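Local coordinates for membrane protein (PDB 5DL5), which probably forms a channel of the OprD porin family across the outer membrane of Acinetobacter baumannii, through which small molecules, probably including antibiotics, can pass, at residues S16-S19 and E20-G23; G257-A260 and P261-A265; S324-G328 and N329-S333; V340-K344 and L345-P349. All blocks are in the same frame, centred on the assembly; numbering follows the deposited sequence.

Contact 1. Residues S16-S19 and E20-G23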
ATOM      1  N   SER A  16     -26.949 -18.288  -3.501  1.00 52.50           N
ATOM      2  CA  SER A  16     -25.887 -17.343  -3.983  1.00 46.97           C
ATOM      3  C   SER A  16     -25.858 -16.119  -3.142  1.00 44.47           C
ATOM      4  O   SER A  16     -26.747 -15.938  -2.341  1.00 45.10           O
ATOM      5  CB  SER A  16     -26.196 -16.971  -5.446  1.00 46.92           C
ATOM      6  OG  SER A  16     -27.393 -16.133  -5.537  1.00 43.63           O
ATOM      7  N   GLU A  17     -24.895 -15.233  -3.341  1.00 42.29           N
ATOM      8  CA  GLU A  17     -24.855 -13.919  -2.642  1.00 41.95           C
ATOM      9  C   GLU A  17     -26.079 -13.095  -3.042  1.00 41.06           C
ATOM     10  O   GLU A  17     -26.661 -12.471  -2.196  1.00 41.12           O
ATOM     11  CB  GLU A  17     -23.636 -13.072  -3.020  1.00 44.87           C
ATOM     12  CG  GLU A  17     -22.286 -13.665  -2.590  1.00 45.02           C
ATOM     13  CD  GLU A  17     -21.063 -12.983  -3.232  1.00 46.74           C
ATOM     14  OE1 GLU A  17     -21.110 -11.902  -3.863  1.00 49.61           O
ATOM     15  OE2 GLU A  17     -19.994 -13.589  -3.147  1.00 50.99           O
ATOM     16  N   GLN A  18     -26.482 -13.107  -4.323  1.00 38.44           N
ATOM     17  CA  GLN A  18     -27.664 -12.292  -4.714  1.00 38.18           C
ATOM     18  C   GLN A  18     -29.020 -12.790  -4.237  1.00 41.27           C
ATOM     19  O   GLN A  18     -29.860 -11.975  -3.837  1.00 41.60           O
ATOM     20  CB  GLN A  18     -27.678 -11.894  -6.180  1.00 37.33           C
ATOM     21  CG  GLN A  18     -28.902 -10.994  -6.553  1.00 37.62           C
ATOM     22  CD  GLN A  18     -29.085  -9.709  -5.760  1.00 35.94           C
ATOM     23  OE1 GLN A  18     -28.148  -9.155  -5.253  1.00 34.19           O
ATOM     24  NE2 GLN A  18     -30.321  -9.166  -5.767  1.00 34.70           N
ATOM     25  N   SER A  19     -29.196 -14.102  -4.143  1.00 43.80           N
ATOM     26  CA  SER A  19     -30.453 -14.657  -3.697  1.00 49.62           C
ATOM     27  C   SER A  19     -30.610 -14.424  -2.236  1.00 50.43           C
ATOM     28  O   SER A  19     -31.676 -14.508  -1.764  1.00 51.21           O
ATOM     29  CB  SER A  19     -30.615 -16.132  -4.016  1.00 50.28           C
ATOM     30  OG  SER A  19     -29.527 -16.819  -3.444  1.00 52.58           O
ATOM     31  N   GLU A  20     -29.559 -14.157  -1.517  1.00 49.63           N
ATOM     32  CA  GLU A  20     -29.718 -13.838  -0.093  1.00 52.50           C
ATOM     33  C   GLU A  20     -29.875 -12.350   0.173  1.00 48.50           C
ATOM     34  O   GLU A  20     -29.874 -11.966   1.321  1.00 49.51           O
ATOM     35  CB  GLU A  20     -28.502 -14.396   0.757  1.00 55.62           C
ATOM     36  CG  GLU A  20     -28.462 -15.911   0.798  1.00 60.03           C
ATOM     37  CD  GLU A  20     -29.828 -16.467   1.157  1.00 68.57           C
ATOM     38  OE1 GLU A  20     -30.376 -16.020   2.197  1.00 72.57           O
ATOM     39  OE2 GLU A  20     -30.420 -17.269   0.371  1.00 75.80           O
ATOM     40  N   ALA A  21     -29.950 -11.498  -0.840  1.00 45.19           N
ATOM     41  CA  ALA A  21     -30.068 -10.039  -0.610  1.00 46.48           C
ATOM     42  C   ALA A  21     -31.271  -9.772   0.324  1.00 49.99           C
ATOM     43  O   ALA A  21     -32.301 -10.373   0.148  1.00 45.19           O
ATOM     44  CB  ALA A  21     -30.344  -9.327  -1.934  1.00 45.28           C
ATOM     45  N   LYS A  22     -31.132  -8.890   1.305  1.00 53.32           N
ATOM     46  CA  LYS A  22     -32.316  -8.484   2.160  1.00 57.98           C
ATOM     47  C   LYS A  22     -32.945  -7.178   1.715  1.00 54.27           C
ATOM     48  O   LYS A  22     -34.082  -6.960   1.967  1.00 58.96           O
ATOM     49  CB  LYS A  22     -31.890  -8.214   3.582  1.00 61.94           C
ATOM     50  CG  LYS A  22     -31.632  -9.419   4.469  1.00 69.67           C
ATOM     51  CD  LYS A  22     -31.805  -8.955   5.940  1.00 76.14           C
ATOM     52  CE  LYS A  22     -30.839  -9.595   6.917  1.00 78.78           C
ATOM     53  NZ  LYS A  22     -31.483 -10.787   7.518  1.00 82.60           N
ATOM     54  N   GLY A  23     -32.155  -6.264   1.170  1.00 51.22           N
ATOM     55  CA  GLY A  23     -32.651  -4.996   0.700  1.00 50.32           C
ATOM     56  C   GLY A  23     -31.657  -3.891   0.802  1.00 47.96           C
ATOM     57  O   GLY A  23     -30.623  -3.996   1.552  1.00 46.43           O
TER
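Gln18 and Ala21 close a type I beta turn near the start of the modelled chain. Among the backbone bonds, Ala21 N to Gln18 O is the sound one, at 3.0 Å. Glu20 N adds two weak bonds, one to Ser16 O and one to Glu17 O, both 3.4 Å.

Two side-chain bonds join Ser16 and Ser19, just before and within the turn. Ser16 OG accepts from Ser19 N at 3.1 Å, which makes an ST motif. Ser19 OG accepts from Ser16 N at 3.0 Å, so the two serines hold each other reciprocally.

Side-chain contact across the turn is slight: the amide end of Gln18 lies by the methyl of Ala21. Gln18 CG lies anti to the backbone N (chi1 -178°) and the chain bends at chi2 (56°). This brings Gln18 NE2 to 3.8 Å from Ala21 CB. The amide is not idle there: Gln18 OE1 takes a bond from Arg117, and NE2 reaches the carbonyls of Thr66 and Gly68.

The turn lies on the surface in the loop before strand 29-43. Glu17 bonds to His155, and both Glu17 and Ala21 touch Arg117 of strand 106-118. The N-terminal segment is thus laid against the barrel wall.

Contact 2. Residues G257-A260 and P261-A265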
ATOM      1  N   GLY A 257      21.766   1.337 -17.905  1.00 46.77           N
ATOM      2  CA  GLY A 257      21.900   1.127 -19.314  1.00 47.01           C
ATOM      3  C   GLY A 257      21.511   2.338 -20.123  1.00 50.38           C
ATOM      4  O   GLY A 257      21.660   3.453 -19.637  1.00 52.25           O
ATOM      5  N   THR A 258      21.113   2.100 -21.391  1.00 51.53           N
ATOM      6  CA  THR A 258      20.824   3.197 -22.334  1.00 55.50           C
ATOM      7  C   THR A 258      19.575   3.982 -21.798  1.00 52.93           C
ATOM      8  O   THR A 258      18.480   3.364 -21.688  1.00 51.31           O
ATOM      9  CB  THR A 258      20.513   2.666 -23.762  1.00 58.75           C
ATOM     10  OG1 THR A 258      21.625   1.890 -24.291  1.00 62.33           O
ATOM     11  CG2 THR A 258      20.127   3.853 -24.769  1.00 61.50           C
ATOM     12  N   VAL A 259      19.769   5.255 -21.402  1.00 50.38           N
ATOM     13  CA  VAL A 259      18.710   6.192 -21.102  1.00 52.19           C
ATOM     14  C   VAL A 259      18.856   7.429 -22.003  1.00 55.53           C
ATOM     15  O   VAL A 259      19.898   7.681 -22.560  1.00 55.83           O
ATOM     16  CB  VAL A 259      18.744   6.740 -19.647  1.00 51.98           C
ATOM     17  CG1 VAL A 259      18.526   5.664 -18.622  1.00 49.67           C
ATOM     18  CG2 VAL A 259      20.054   7.431 -19.338  1.00 53.67           C
ATOM     19  N   ALA A 260      17.794   8.211 -22.079  1.00 55.79           N
ATOM     20  CA  ALA A 260      17.782   9.519 -22.808  1.00 57.89           C
ATOM     21  C   ALA A 260      18.524  10.661 -22.099  1.00 56.66           C
ATOM     22  O   ALA A 260      18.477  10.773 -20.889  1.00 54.73           O
ATOM     23  CB  ALA A 260      16.344   9.959 -23.054  1.00 55.87           C
ATOM     24  N   PRO A 261      19.123  11.604 -22.882  1.00 58.66           N
ATOM     25  CA  PRO A 261      19.957  12.670 -22.312  1.00 60.20           C
ATOM     26  C   PRO A 261      19.347  13.351 -21.177  1.00 60.04           C
ATOM     27  O   PRO A 261      20.042  13.790 -20.277  1.00 61.66           O
ATOM     28  CB  PRO A 261      20.120  13.676 -23.497  1.00 64.46           C
ATOM     29  CG  PRO A 261      20.097  12.778 -24.728  1.00 64.43           C
ATOM     30  CD  PRO A 261      19.171  11.599 -24.351  1.00 61.53           C
ATOM     31  N   ASN A 262      18.028  13.456 -21.235  1.00 62.56           N
ATOM     32  CA  ASN A 262      17.275  14.239 -20.335  1.00 63.64           C
ATOM     33  C   ASN A 262      16.688  13.467 -19.166  1.00 62.38           C
ATOM     34  O   ASN A 262      16.024  14.050 -18.305  1.00 60.43           O
ATOM     35  CB  ASN A 262      16.162  14.884 -21.174  1.00 69.75           C
ATOM     36  CG  ASN A 262      15.508  16.041 -20.468  1.00 73.65           C
ATOM     37  OD1 ASN A 262      16.116  16.679 -19.625  1.00 79.45           O
ATOM     38  ND2 ASN A 262      14.268  16.311 -20.799  1.00 75.60           N
ATOM     39  N   TYR A 263      16.952  12.158 -19.113  1.00 58.59           N
ATOM     40  CA  TYR A 263      16.398  11.246 -18.081  1.00 55.71           C
ATOM     41  C   TYR A 263      16.544  11.758 -16.632  1.00 56.48           C
ATOM     42  O   TYR A 263      15.606  11.697 -15.782  1.00 53.10           O
ATOM     43  CB  TYR A 263      17.133   9.876 -18.180  1.00 51.86           C
ATOM     44  CG  TYR A 263      16.673   8.855 -17.214  1.00 49.61           C
ATOM     45  CD1 TYR A 263      15.382   8.285 -17.356  1.00 49.94           C
ATOM     46  CD2 TYR A 263      17.444   8.471 -16.091  1.00 48.00           C
ATOM     47  CE1 TYR A 263      14.904   7.367 -16.459  1.00 45.50           C
ATOM     48  CE2 TYR A 263      17.005   7.504 -15.231  1.00 47.20           C
ATOM     49  CZ  TYR A 263      15.718   6.965 -15.407  1.00 47.59           C
ATOM     50  OH  TYR A 263      15.225   6.009 -14.581  1.00 46.69           O
ATOM     51  N   ALA A 264      17.751  12.239 -16.416  1.00 60.49           N
ATOM     52  CA  ALA A 264      18.235  13.106 -15.319  1.00 64.89           C
ATOM     53  C   ALA A 264      17.233  14.066 -14.799  1.00 64.10           C
ATOM     54  O   ALA A 264      17.069  14.217 -13.610  1.00 69.30           O
ATOM     55  CB  ALA A 264      19.481  13.905 -15.876  1.00 69.48           C
ATOM     56  N   ALA A 265      16.567  14.721 -15.736  1.00 66.25           N
ATOM     57  CA  ALA A 265      15.583  15.738 -15.482  1.00 68.06           C
ATOM     58  C   ALA A 265      14.110  15.299 -15.628  1.00 65.59           C
ATOM     59  O   ALA A 265      13.283  15.759 -14.897  1.00 65.19           O
ATOM     60  CB  ALA A 265      15.864  16.875 -16.452  1.00 70.45           C
TER
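Ala260 O receives Tyr263 N at 2.7 Å, the bond that closes a type I beta turn from Ala260 to Tyr263. The bond is nearly straight (168°). This turn leads directly into the short helix 263-266, in the long loop between strands 233-246 and 273-286 of the porin. In OprD-type barrels such long loops are usually extracellular. Ala265 N to Asn262 O, also 2.7 Å, repeats the pattern two residues further on.

Pro261 occupies the second position of the turn. Its ring carbon CD packs against Ala260 CB at 3.5 Å.

The side-chain contact is between Val259 and Tyr263, which cross at about a right angle. Tyr263 CG is anti to the backbone N (chi1 -179°), and this turns one face of the ring to Val259. The CB atoms of Val259 and Tyr263 meet at 3.8 Å. The ring is buried while Pro261 and Asn262 lie on the surface.

The hydroxyl is held elsewhere: Tyr263 OH bonds to Thr252 OG1 and to Ala255 N, and so ties the turn to an earlier part of the same loop. Arg366 touches both Val259 and Tyr263.

On one ring face sits the methyl Val259 CG1, a CH-pi contact 4.0 Å from the centroid of the Tyr263 ring and 15° off its normal.

Contact 3. Residues S324-G328 and N329-S333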
ATOM      1  N   SER A 324      12.066   2.553   3.938  1.00 31.99           N
ATOM      2  CA  SER A 324      12.562   2.166   2.618  1.00 32.11           C
ATOM      3  C   SER A 324      11.911   0.910   2.154  1.00 30.54           C
ATOM      4  O   SER A 324      11.571   0.037   2.953  1.00 29.87           O
ATOM      5  CB  SER A 324      14.110   1.934   2.650  1.00 35.96           C
ATOM      6  OG  SER A 324      14.534   1.355   1.459  1.00 33.01           O
ATOM      7  N   ASP A 325      11.744   0.777   0.845  1.00 31.83           N
ATOM      8  CA  ASP A 325      11.158  -0.430   0.289  1.00 30.51           C
ATOM      9  C   ASP A 325      12.170  -1.382  -0.309  1.00 28.95           C
ATOM     10  O   ASP A 325      11.754  -2.437  -0.865  1.00 30.12           O
ATOM     11  CB  ASP A 325      10.184  -0.068  -0.772  1.00 30.46           C
ATOM     12  CG  ASP A 325       8.920   0.581  -0.179  1.00 34.12           C
ATOM     13  OD1 ASP A 325       8.348   0.077   0.797  1.00 34.23           O
ATOM     14  OD2 ASP A 325       8.490   1.538  -0.783  1.00 33.18           O
ATOM     15  N   PHE A 326      13.454  -1.069  -0.264  1.00 30.35           N
ATOM     16  CA  PHE A 326      14.497  -2.099  -0.705  1.00 30.13           C
ATOM     17  C   PHE A 326      14.251  -2.538  -2.148  1.00 29.15           C
ATOM     18  O   PHE A 326      14.249  -3.681  -2.513  1.00 29.73           O
ATOM     19  CB  PHE A 326      14.662  -3.261   0.308  1.00 29.97           C
ATOM     20  CG  PHE A 326      15.134  -2.742   1.690  1.00 31.15           C
ATOM     21  CD1 PHE A 326      14.229  -2.204   2.603  1.00 30.63           C
ATOM     22  CD2 PHE A 326      16.488  -2.689   2.015  1.00 31.62           C
ATOM     23  CE1 PHE A 326      14.680  -1.609   3.820  1.00 33.22           C
ATOM     24  CE2 PHE A 326      16.969  -2.154   3.239  1.00 32.24           C
ATOM     25  CZ  PHE A 326      16.049  -1.542   4.107  1.00 33.73           C
ATOM     26  N   ILE A 327      14.146  -1.494  -2.971  1.00 29.88           N
ATOM     27  CA  ILE A 327      13.643  -1.579  -4.379  1.00 28.98           C
ATOM     28  C   ILE A 327      14.609  -0.976  -5.331  1.00 28.68           C
ATOM     29  O   ILE A 327      14.288  -0.805  -6.471  1.00 29.62           O
ATOM     30  CB  ILE A 327      12.286  -0.801  -4.568  1.00 28.89           C
ATOM     31  CG1 ILE A 327      12.430   0.665  -4.071  1.00 28.14           C
ATOM     32  CG2 ILE A 327      11.143  -1.640  -4.057  1.00 28.66           C
ATOM     33  CD1 ILE A 327      11.203   1.554  -4.353  1.00 32.36           C
ATOM     34  N   GLY A 328      15.827  -0.739  -4.944  1.00 29.26           N
ATOM     35  CA  GLY A 328      16.855  -0.263  -5.838  1.00 29.11           C
ATOM     36  C   GLY A 328      17.242  -1.291  -6.918  1.00 29.17           C
ATOM     37  O   GLY A 328      17.004  -2.513  -6.821  1.00 27.61           O
ATOM     38  N   ASN A 329      17.815  -0.724  -7.937  1.00 30.23           N
ATOM     39  CA  ASN A 329      18.257  -1.420  -9.117  1.00 32.57           C
ATOM     40  C   ASN A 329      19.320  -2.504  -8.692  1.00 31.61           C
ATOM     41  O   ASN A 329      20.290  -2.147  -8.087  1.00 31.61           O
ATOM     42  CB  ASN A 329      18.764  -0.435 -10.117  1.00 32.84           C
ATOM     43  CG  ASN A 329      19.211  -1.071 -11.452  1.00 34.56           C
ATOM     44  OD1 ASN A 329      19.806  -2.152 -11.508  1.00 37.22           O
ATOM     45  ND2 ASN A 329      19.108  -0.297 -12.484  1.00 35.16           N
ATOM     46  N   HIS A 330      19.010  -3.799  -8.955  1.00 29.61           N
ATOM     47  CA  HIS A 330      19.869  -4.990  -8.539  1.00 34.44           C
ATOM     48  C   HIS A 330      19.937  -5.184  -7.060  1.00 33.12           C
ATOM     49  O   HIS A 330      20.742  -5.947  -6.619  1.00 33.12           O
ATOM     50  CB  HIS A 330      21.299  -4.867  -9.129  1.00 38.62           C
ATOM     51  CG  HIS A 330      21.402  -5.391 -10.520  1.00 46.31           C
ATOM     52  ND1 HIS A 330      20.653  -4.881 -11.587  1.00 48.53           N
ATOM     53  CD2 HIS A 330      22.105  -6.450 -11.021  1.00 47.13           C
ATOM     54  CE1 HIS A 330      20.925  -5.570 -12.692  1.00 47.71           C
ATOM     55  NE2 HIS A 330      21.789  -6.533 -12.373  1.00 51.04           N
ATOM     56  N   GLU A 331      19.105  -4.458  -6.244  1.00 31.04           N
ATOM     57  CA  GLU A 331      19.281  -4.509  -4.816  1.00 29.43           C
ATOM     58  C   GLU A 331      18.881  -5.871  -4.254  1.00 31.44           C
ATOM     59  O   GLU A 331      17.788  -6.401  -4.526  1.00 29.15           O
ATOM     60  CB  GLU A 331      18.444  -3.414  -4.118  1.00 31.55           C
ATOM     61  CG  GLU A 331      18.698  -3.352  -2.628  1.00 31.91           C
ATOM     62  CD  GLU A 331      18.019  -2.236  -1.899  1.00 34.63           C
ATOM     63  OE1 GLU A 331      17.254  -1.505  -2.529  1.00 31.23           O
ATOM     64  OE2 GLU A 331      18.250  -2.152  -0.663  1.00 32.61           O
ATOM     65  N   LYS A 332      19.751  -6.413  -3.437  1.00 28.81           N
ATOM     66  CA  LYS A 332      19.392  -7.535  -2.586  1.00 29.62           C
ATOM     67  C   LYS A 332      19.113  -7.088  -1.154  1.00 27.29           C
ATOM     68  O   LYS A 332      19.765  -6.183  -0.720  1.00 29.07           O
ATOM     69  CB  LYS A 332      20.555  -8.556  -2.566  1.00 30.34           C
ATOM     70  CG  LYS A 332      20.932  -9.111  -3.927  1.00 34.50           C
ATOM     71  CD  LYS A 332      22.147 -10.019  -3.711  1.00 40.31           C
ATOM     72  CE  LYS A 332      22.306 -11.150  -4.684  1.00 42.59           C
ATOM     73  NZ  LYS A 332      22.985 -10.569  -5.839  1.00 46.10           N
ATOM     74  N   SER A 333      18.258  -7.805  -0.370  1.00 26.33           N
ATOM     75  CA  SER A 333      18.144  -7.407   1.022  1.00 28.70           C
ATOM     76  C   SER A 333      17.669  -8.566   1.911  1.00 29.30           C
ATOM     77  O   SER A 333      17.090  -9.568   1.436  1.00 29.31           O
ATOM     78  CB  SER A 333      17.138  -6.214   1.158  1.00 30.49           C
ATOM     79  OG  SER A 333      15.857  -6.554   0.637  1.00 28.89           O
TER
HETATM   80  O   HOH W   1      15.928  -5.831  -2.085  1.00 29.99           O
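Glu331 reaches back across a type II beta turn, from Gly328 to Glu331, and sets its carboxylate beside Phe326. The turn ends the long loop after strand 289-300 and leads the chain into strand 332-341 of the porin barrel. Loops of this length are usually extracellular in OprD-type porins. Glu331 N to Gly328 O, 2.9 Å, closes the turn.

The carboxylate and the Phe326 ring are inclined to each other, with their planes 46° apart. Glu331 OE2 approaches Phe326 CD2 at 3.3 Å. The glutamate is stretched out (chi1 -175°, chi2 175°), and this length carries its head across the turn. Glu331 OE1 accepts from Gly328 N at 2.9 Å, with the donor almost in line with the C-O bond. One oxygen therefore holds the backbone while the other lies by the ring.

Ser333 comes to Phe326 from the strand, with CB 3.7 Å from Phe326 CD2 and OG 3.5 Å from Phe326 CB. The ring also touches Val358, Glu374 and Glu376. Ser324 OG lies over one ring face and accepts from Phe326 N, forming an ST turn.

Within the turn, His330 ND1 donates to Asn329 OD1, while Asn329 ND2 bonds to Thr256 and Ser254.

Ser333 OG has Asn320 as its main partner. It also meets a water that links the two limbs, 2.8 Å from Ser333 OG, 2.8 Å from Phe326 O and 3.1 Å from Glu331 O.

Contact 4. Residues V340-K344 and L345-P349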
ATOM      1  N   VAL A 340       6.124  -9.442  19.345  1.00 44.27           N
ATOM      2  CA  VAL A 340       5.552  -9.899  20.607  1.00 47.63           C
ATOM      3  C   VAL A 340       4.108  -9.392  20.794  1.00 48.76           C
ATOM      4  O   VAL A 340       3.873  -8.175  20.734  1.00 43.72           O
ATOM      5  CB  VAL A 340       6.340  -9.351  21.784  1.00 47.45           C
ATOM      6  CG1 VAL A 340       5.732  -9.863  23.084  1.00 49.05           C
ATOM      7  CG2 VAL A 340       7.786  -9.712  21.580  1.00 50.61           C
ATOM      8  N   ASP A 341       3.222 -10.333  21.148  1.00 49.56           N
ATOM      9  CA  ASP A 341       1.895 -10.072  21.625  1.00 53.17           C
ATOM     10  C   ASP A 341       1.809 -10.082  23.196  1.00 53.31           C
ATOM     11  O   ASP A 341       1.787 -11.156  23.859  1.00 52.83           O
ATOM     12  CB  ASP A 341       0.917 -11.047  20.963  1.00 55.83           C
ATOM     13  CG  ASP A 341      -0.554 -10.758  21.314  1.00 62.15           C
ATOM     14  OD1 ASP A 341      -0.888 -10.057  22.320  1.00 62.66           O
ATOM     15  OD2 ASP A 341      -1.391 -11.308  20.583  1.00 67.12           O
ATOM     16  N   PHE A 342       1.669  -8.865  23.738  1.00 51.21           N
ATOM     17  CA  PHE A 342       1.689  -8.633  25.167  1.00 53.60           C
ATOM     18  C   PHE A 342       0.443  -9.061  25.873  1.00 55.21           C
ATOM     19  O   PHE A 342       0.505  -9.242  27.082  1.00 60.42           O
ATOM     20  CB  PHE A 342       2.047  -7.195  25.546  1.00 52.84           C
ATOM     21  CG  PHE A 342       3.497  -6.905  25.441  1.00 51.58           C
ATOM     22  CD1 PHE A 342       4.360  -7.211  26.488  1.00 55.20           C
ATOM     23  CD2 PHE A 342       4.005  -6.408  24.313  1.00 48.22           C
ATOM     24  CE1 PHE A 342       5.707  -6.931  26.403  1.00 54.41           C
ATOM     25  CE2 PHE A 342       5.354  -6.178  24.180  1.00 50.43           C
ATOM     26  CZ  PHE A 342       6.217  -6.430  25.215  1.00 51.69           C
ATOM     27  N   GLY A 343      -0.614  -9.331  25.129  1.00 54.82           N
ATOM     28  CA  GLY A 343      -1.805 -10.010  25.660  1.00 59.12           C
ATOM     29  C   GLY A 343      -1.581 -11.492  25.888  1.00 59.89           C
ATOM     30  O   GLY A 343      -1.874 -12.001  26.955  1.00 63.01           O
ATOM     31  N   LYS A 344      -1.040 -12.198  24.888  1.00 61.21           N
ATOM     32  CA  LYS A 344      -0.758 -13.633  25.049  1.00 63.49           C
ATOM     33  C   LYS A 344       0.230 -13.855  26.107  1.00 64.87           C
ATOM     34  O   LYS A 344       0.200 -14.844  26.805  1.00 70.24           O
ATOM     35  CB  LYS A 344      -0.287 -14.251  23.780  1.00 63.18           C
ATOM     36  CG  LYS A 344      -1.447 -14.476  22.872  1.00 63.92           C
ATOM     37  CD  LYS A 344      -1.003 -14.679  21.456  1.00 63.12           C
ATOM     38  CE  LYS A 344      -2.147 -15.295  20.690  1.00 64.14           C
ATOM     39  NZ  LYS A 344      -1.707 -15.390  19.279  1.00 62.98           N
ATOM     40  N   LEU A 345       1.121 -12.909  26.239  1.00 65.16           N
ATOM     41  CA  LEU A 345       2.158 -13.000  27.251  1.00 68.32           C
ATOM     42  C   LEU A 345       1.626 -12.780  28.631  1.00 69.56           C
ATOM     43  O   LEU A 345       2.275 -13.192  29.578  1.00 72.83           O
ATOM     44  CB  LEU A 345       3.240 -11.988  26.943  1.00 67.50           C
ATOM     45  CG  LEU A 345       4.646 -12.125  27.460  1.00 68.21           C
ATOM     46  CD1 LEU A 345       5.327 -13.383  26.899  1.00 66.73           C
ATOM     47  CD2 LEU A 345       5.340 -10.861  26.991  1.00 66.24           C
ATOM     48  N   GLY A 346       0.454 -12.161  28.766  1.00 70.66           N
ATOM     49  CA  GLY A 346      -0.156 -11.977  30.059  1.00 70.95           C
ATOM     50  C   GLY A 346       0.062 -10.581  30.593  1.00 74.54           C
ATOM     51  O   GLY A 346      -0.224 -10.346  31.744  1.00 75.87           O
ATOM     52  N   VAL A 347       0.530  -9.622  29.801  1.00 73.09           N
ATOM     53  CA  VAL A 347       0.851  -8.273  30.358  1.00 75.81           C
ATOM     54  C   VAL A 347      -0.191  -7.167  30.074  1.00 73.92           C
ATOM     55  O   VAL A 347      -0.433  -6.329  30.926  1.00 75.18           O
ATOM     56  CB  VAL A 347       2.255  -7.782  29.880  1.00 75.87           C
ATOM     57  CG1 VAL A 347       2.507  -6.314  30.216  1.00 74.60           C
ATOM     58  CG2 VAL A 347       3.324  -8.638  30.522  1.00 78.47           C
ATOM     59  N   LEU A 348      -0.757  -7.142  28.878  1.00 69.11           N
ATOM     60  CA  LEU A 348      -1.702  -6.087  28.444  1.00 68.11           C
ATOM     61  C   LEU A 348      -2.407  -6.486  27.124  1.00 62.19           C
ATOM     62  O   LEU A 348      -1.797  -6.447  26.062  1.00 56.84           O
ATOM     63  CB  LEU A 348      -1.039  -4.705  28.308  1.00 67.45           C
ATOM     64  CG  LEU A 348      -2.088  -3.585  28.032  1.00 72.50           C
ATOM     65  CD1 LEU A 348      -3.161  -3.438  29.116  1.00 73.63           C
ATOM     66  CD2 LEU A 348      -1.424  -2.234  27.788  1.00 74.35           C
ATOM     67  N   PRO A 349      -3.693  -6.896  27.196  1.00 62.30           N
ATOM     68  CA  PRO A 349      -4.316  -7.317  25.947  1.00 59.34           C
ATOM     69  C   PRO A 349      -4.409  -6.130  24.982  1.00 58.24           C
ATOM     70  O   PRO A 349      -4.553  -4.930  25.399  1.00 57.07           O
ATOM     71  CB  PRO A 349      -5.689  -7.837  26.383  1.00 61.80           C
ATOM     72  CG  PRO A 349      -5.564  -8.135  27.812  1.00 65.36           C
ATOM     73  CD  PRO A 349      -4.561  -7.164  28.370  1.00 66.06           C
TER
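Val347 CB comes at the edge of the Phe342 ring, 4.0 Å from Phe342 CD1. Leu345 CD2 approaches Phe342 CD1 obliquely, at 3.8 Å. Val340 CG1 lies over one face of the ring, offset toward the rim. The side chains of Leu345 and Val347 each lie alongside Phe342 and point the same way. Phe342 CG is anti to the carbonyl carbon (chi1 -77°), which places the ring beside both. Leu345 CD2 also meets Val340 CG1 at 4.1 Å, so valine, leucine and phenylalanine form one small apolar cluster.

Backbone bonds hold the loop itself. Phe342 O is gripped twice. Val347 N meets Phe342 O at 2.7 Å, almost end-on to the carbonyl, and Leu348 N meets Phe342 O at 3.0 Å from above the carbonyl plane. A type I beta turn runs from Gly343 to Gly346, with Gly346 N bonded to Gly343 O. Gly346 takes a positive phi (100°). Leu345 N donates to Asp341 O at 3.0 Å.

Asp341 forms an Asx turn: Asp341 OD1 takes Gly343 N at 2.9 Å and, weakly, Lys344 N. Gly343 CA lies 3.7 Å from Pro349 CA, where the ends of the loop come together.

This is the connection between the antiparallel barrel strands 332-341 and 351-365. Short turns of this kind are usually periplasmic in OprD-type barrels. Phe342 packs on Leu351 and Trp353 of the second strand. Lys344 and Leu345 touch Pro288, in the neighbouring hairpin between strands 273-286 and 289-300.

All four contacts are local turns in one barrel, and none touches another. Contacts 3 and 4 lie at the two ends of strand 332-341. Their centres are about 34 Å apart: contact 3 starts the strand, and contact 4 turns it into strand 351-365. Contacts 2 and 3 lie on the same side of the chain's centre, with nearest atoms about 6 Å apart. Contacts 2 and 4 are on opposite sides, with centres about 53 Å apart. Contact 1 is about 55 Å from contact 2, centre to centre. Contact 3 is buried, and the side chain of Ile327 lies about 7 Å from a bound C8E detergent. The others are surface contacts. No substrate site is assigned here.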